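PDB 6GDR: DNA ligase, which probably seals nicks in duplex DNA as an ATP-dependent ligase, working through an adenylated intermediate with a compact nucleotidyltransferase core and OB domain. Local coordinates for residues I55-P58 against A59-A63; T168-S171 against V172-E176. All coordinates share one frame; numbering follows the deposited sequence.

Interaction 1. Residues I55-P58 against A59-A63; sequences IDAP and AWFTA. Unlike the reference sequence in segment 55-58: D56 (reference Ala).
P58 and W60 lie side by side and point the same way at the start of the short helix 59-62. The apolar part of the contact is led by the proline ring: its CB comes within 3.1 Å of W60 NE1, at the pyrrole part of the indole and oblique to its plane. A chi1 of 62°, with CG between the backbone N and the carbonyl carbon, swings the W60 indole back alongside the proline. P58 also crosses F61, with P58 CD 4.1 Å from F61 CB. A57 adds a looser touch, its CB lying 4.4 Å from F61 CD2. F61 carries its ring away from the helix start, CG being anti to the backbone N (chi1 -168°).

Hydrogen bonding is modest. F61 N donates to P58 O over 3.1 Å, a weak bond bent to 131° at the hydrogen. One turn position on, T62 N reaches A59 O at 3.1 Å, and T62 OG1 makes a second, weak bond to the same A59 O at 3.3 Å. These i to i+3 links suit a single short turn of helix.

Before the turn, D56 centres an inverse gamma turn and its OD2 is bonded to L92 N. The helix lies against the sheet that includes strands 38-42, 47-48 and 70-75: T62 touches W42 and L47, and F61 rests on L74 and meets W125 edge-to-face.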
loop_
_atom_site.group_PDB
_atom_site.type_symbol
_atom_site.label_atom_id
_atom_site.label_comp_id
_atom_site.label_asym_id
_atom_site.label_seq_id
_atom_site.Cartn_x
_atom_site.Cartn_y
_atom_site.Cartn_z
ATOM N N ILE D 55 10.218 -10.408 -10.792
ATOM C CA ILE D 55 10.705 -9.042 -10.942
ATOM C C ILE D 55 12.063 -9.116 -11.628
ATOM O O ILE D 55 12.974 -9.802 -11.151
ATOM C CB ILE D 55 10.799 -8.331 -9.583
ATOM C CG1 ILE D 55 9.408 -8.237 -8.946
ATOM C CG2 ILE D 55 11.410 -6.943 -9.745
ATOM C CD1 ILE D 55 9.404 -7.717 -7.520
ATOM N N ASP D 56 12.198 -8.416 -12.756
ATOM C CA ASP D 56 13.406 -8.496 -13.577
ATOM C C ASP D 56 14.357 -7.379 -13.156
ATOM O O ASP D 56 14.447 -6.319 -13.779
ATOM C CB ASP D 56 13.050 -8.414 -15.056
ATOM C CG ASP D 56 14.212 -8.781 -15.955
ATOM O OD1 ASP D 56 15.275 -9.173 -15.427
ATOM O OD2 ASP D 56 14.064 -8.677 -17.191
ATOM N N ALA D 57 15.094 -7.636 -12.064
ATOM C CA ALA D 57 16.009 -6.650 -11.515
ATOM C C ALA D 57 17.441 -6.937 -11.952
ATOM O O ALA D 57 17.808 -8.094 -12.178
ATOM C CB ALA D 57 15.943 -6.648 -9.986
ATOM N N PRO D 58 18.286 -5.912 -12.079
ATOM C CA PRO D 58 19.689 -6.162 -12.429
ATOM C C PRO D 58 20.377 -7.033 -11.387
ATOM O O PRO D 58 19.982 -7.075 -10.219
ATOM C CB PRO D 58 20.302 -4.758 -12.478
ATOM C CG PRO D 58 19.150 -3.842 -12.690
ATOM C CD PRO D 58 17.994 -4.471 -11.984
ATOM N N ALA D 59 21.424 -7.736 -11.824
ATOM C CA ALA D 59 22.152 -8.620 -10.918
ATOM C C ALA D 59 22.827 -7.834 -9.801
ATOM O O ALA D 59 22.863 -8.285 -8.650
ATOM C CB ALA D 59 23.183 -9.434 -11.698
ATOM N N TRP D 60 23.370 -6.657 -10.120
ATOM C CA TRP D 60 24.029 -5.849 -9.099
ATOM C C TRP D 60 23.047 -5.393 -8.029
ATOM O O TRP D 60 23.440 -5.177 -6.876
ATOM C CB TRP D 60 24.710 -4.638 -9.739
ATOM C CG TRP D 60 23.762 -3.702 -10.425
ATOM C CD1 TRP D 60 23.448 -3.681 -11.753
ATOM C CD2 TRP D 60 23.003 -2.649 -9.817
ATOM N NE1 TRP D 60 22.541 -2.680 -12.010
ATOM C CE2 TRP D 60 22.251 -2.034 -10.838
ATOM C CE3 TRP D 60 22.883 -2.169 -8.509
ATOM C CZ2 TRP D 60 21.395 -0.961 -10.591
ATOM C CZ3 TRP D 60 22.033 -1.105 -8.267
ATOM C CH2 TRP D 60 21.300 -0.514 -9.303
ATOM N N PHE D 61 21.770 -5.241 -8.387
ATOM C CA PHE D 61 20.776 -4.799 -7.416
ATOM C C PHE D 61 20.621 -5.799 -6.278
ATOM O O PHE D 61 20.286 -5.411 -5.152
ATOM C CB PHE D 61 19.434 -4.575 -8.113
ATOM C CG PHE D 61 18.426 -3.849 -7.270
ATOM C CD1 PHE D 61 18.389 -2.466 -7.251
ATOM C CD2 PHE D 61 17.513 -4.549 -6.500
ATOM C CE1 PHE D 61 17.463 -1.793 -6.478
ATOM C CE2 PHE D 61 16.584 -3.882 -5.724
ATOM C CZ PHE D 61 16.560 -2.502 -5.713
ATOM N N THR D 62 20.865 -7.082 -6.545
ATOM C CA THR D 62 20.719 -8.136 -5.549
ATOM C C THR D 62 22.053 -8.756 -5.154
ATOM O O THR D 62 22.071 -9.732 -4.397
ATOM C CB THR D 62 19.781 -9.229 -6.070
ATOM O OG1 THR D 62 20.398 -9.909 -7.170
ATOM C CG2 THR D 62 18.458 -8.632 -6.526
ATOM N N ALA D 63 23.166 -8.216 -5.644
ATOM C CA ALA D 63 24.470 -8.794 -5.353
ATOM C C ALA D 63 24.739 -8.782 -3.854
ATOM O O ALA D 63 24.581 -7.755 -3.188
ATOM C CB ALA D 63 25.563 -8.024 -6.092
#

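Interaction 2. Residues T168-S171 against V172-E176; sequences TLSS and VNALE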
loop_
_atom_site.group_PDB
_atom_site.type_symbol
_atom_site.label_atom_id
_atom_site.label_comp_id
_atom_site.label_asym_id
_atom_site.label_seq_id
_atom_site.Cartn_x
_atom_site.Cartn_y
_atom_site.Cartn_z
ATOM N N THR D 168 8.338 3.774 18.087
ATOM C CA THR D 168 7.287 3.501 19.057
ATOM C C THR D 168 6.450 4.751 19.292
ATOM O O THR D 168 6.978 5.866 19.337
ATOM C CB THR D 168 7.877 3.019 20.388
ATOM O OG1 THR D 168 8.699 1.866 20.163
ATOM C CG2 THR D 168 6.773 2.657 21.374
ATOM N N LEU D 169 5.142 4.553 19.435
ATOM C CA LEU D 169 4.202 5.585 19.845
ATOM C C LEU D 169 3.460 5.108 21.091
ATOM O O LEU D 169 3.475 3.922 21.433
ATOM C CB LEU D 169 3.216 5.915 18.714
ATOM C CG LEU D 169 3.829 6.444 17.413
ATOM C CD1 LEU D 169 2.775 6.512 16.322
ATOM C CD2 LEU D 169 4.456 7.812 17.630
ATOM N N SER D 170 2.802 6.045 21.773
ATOM C CA SER D 170 2.130 5.743 23.032
ATOM C C SER D 170 0.616 5.861 22.873
ATOM O O SER D 170 -0.060 4.866 22.598
ATOM C CB SER D 170 2.634 6.671 24.140
ATOM O OG SER D 170 2.391 8.026 23.799
ATOM N N SER D 171 0.077 7.069 23.027
ATOM C CA SER D 171 -1.366 7.266 22.990
ATOM C C SER D 171 -1.901 7.120 21.568
ATOM O O SER D 171 -1.159 7.175 20.583
ATOM C CB SER D 171 -1.728 8.649 23.534
ATOM O OG SER D 171 -1.108 8.876 24.788
ATOM N N VAL D 172 -3.220 6.935 21.469
ATOM C CA VAL D 172 -3.864 7.003 20.163
ATOM C C VAL D 172 -3.764 8.415 19.608
ATOM O O VAL D 172 -3.716 8.612 18.387
ATOM C CB VAL D 172 -5.328 6.530 20.254
ATOM C CG1 VAL D 172 -5.403 5.139 20.871
ATOM C CG2 VAL D 172 -6.170 7.521 21.046
ATOM N N ASN D 173 -3.728 9.418 20.488
ATOM C CA ASN D 173 -3.529 10.791 20.040
ATOM C C ASN D 173 -2.166 10.954 19.381
ATOM O O ASN D 173 -2.030 11.673 18.384
ATOM C CB ASN D 173 -3.674 11.747 21.222
ATOM C CG ASN D 173 -3.801 13.195 20.791
ATOM O OD1 ASN D 173 -2.803 13.889 20.600
ATOM N ND2 ASN D 173 -5.036 13.659 20.638
ATOM N N ALA D 174 -1.142 10.292 19.925
ATOM C CA ALA D 174 0.178 10.328 19.303
ATOM C C ALA D 174 0.138 9.717 17.909
ATOM O O ALA D 174 0.844 10.173 17.001
ATOM C CB ALA D 174 1.191 9.594 20.181
ATOM N N LEU D 175 -0.683 8.683 17.720
ATOM C CA LEU D 175 -0.815 8.068 16.404
ATOM C C LEU D 175 -1.475 9.024 15.421
ATOM O O LEU D 175 -1.006 9.191 14.289
ATOM C CB LEU D 175 -1.620 6.773 16.515
ATOM C CG LEU D 175 -1.696 5.919 15.246
ATOM C CD1 LEU D 175 -0.443 5.074 15.098
ATOM C CD2 LEU D 175 -2.941 5.046 15.248
ATOM N N GLU D 176 -2.570 9.663 15.837
ATOM C CA GLU D 176 -3.276 10.578 14.947
ATOM C C GLU D 176 -2.372 11.725 14.512
ATOM O O GLU D 176 -2.387 12.127 13.343
ATOM C CB GLU D 176 -4.529 11.114 15.637
ATOM C CG GLU D 176 -5.643 11.513 14.683
ATOM C CD GLU D 176 -6.314 10.316 14.035
ATOM O OE1 GLU D 176 -6.100 9.181 14.511
ATOM O OE2 GLU D 176 -7.057 10.510 13.049
#
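No aromatic ring takes part where L169 meets A174 and L175; the flat groups that matter are peptide units at the start of helix 172-184. The carbonyl of S171 receives L175 N over 3.3 Å, with an N-H...O angle of 146° and the donor tilted 29° from the carbonyl plane. The L175 N to S171 O bond is of the i to i+4 kind, the first of the helical pattern, continued by E176 N to V172 O at 3.0 Å. A174 CB lies close to the same serine oxygen, 3.4 Å from S171 O.

S171 occupies the N-cap position, yet its hydroxyl makes no capping bond. It joins the helix through its backbone carbonyl oxygen instead.

The side-chain contact is aliphatic. L169 and L175 cross at about a right angle, L169 CD1 meeting L175 CD1 at 3.7 Å, while L169 CB approaches A174 CB at 4.4 Å. S170 OG stands 4.1 Å from A174 CB, a polar atom beside a methyl, with S170 itself exposed.

The loop from strand 161-163 thus enters the helix with L169 turned toward the first helical turn. L169 touches V31 of strand 29-34, L175 packs on L190 and L192 of strand 189-194, and I26 contacts L169, V172 and L175.

Overall arrangement
Both interactions are loop-to-helix junctions within the ATP-dependent DNA ligase domain, but they lie against different beta-sheets and do not touch: their centres are 38 Å apart. Interaction 1 is partly buried, with a proline-aromatic contact and i to i+3 bonds, some of them weak, starting an isolated turn beside strands 38-42, 47-48 and 70-75; its nearest atom is about 8 Å from the bound nucleic acid. Interaction 2 is largely a surface contact that starts a longer helix with an i to i+4 bond, and its buried L175 faces strand 189-194. That leucine's side chain lies about 12 Å from the bound AMP.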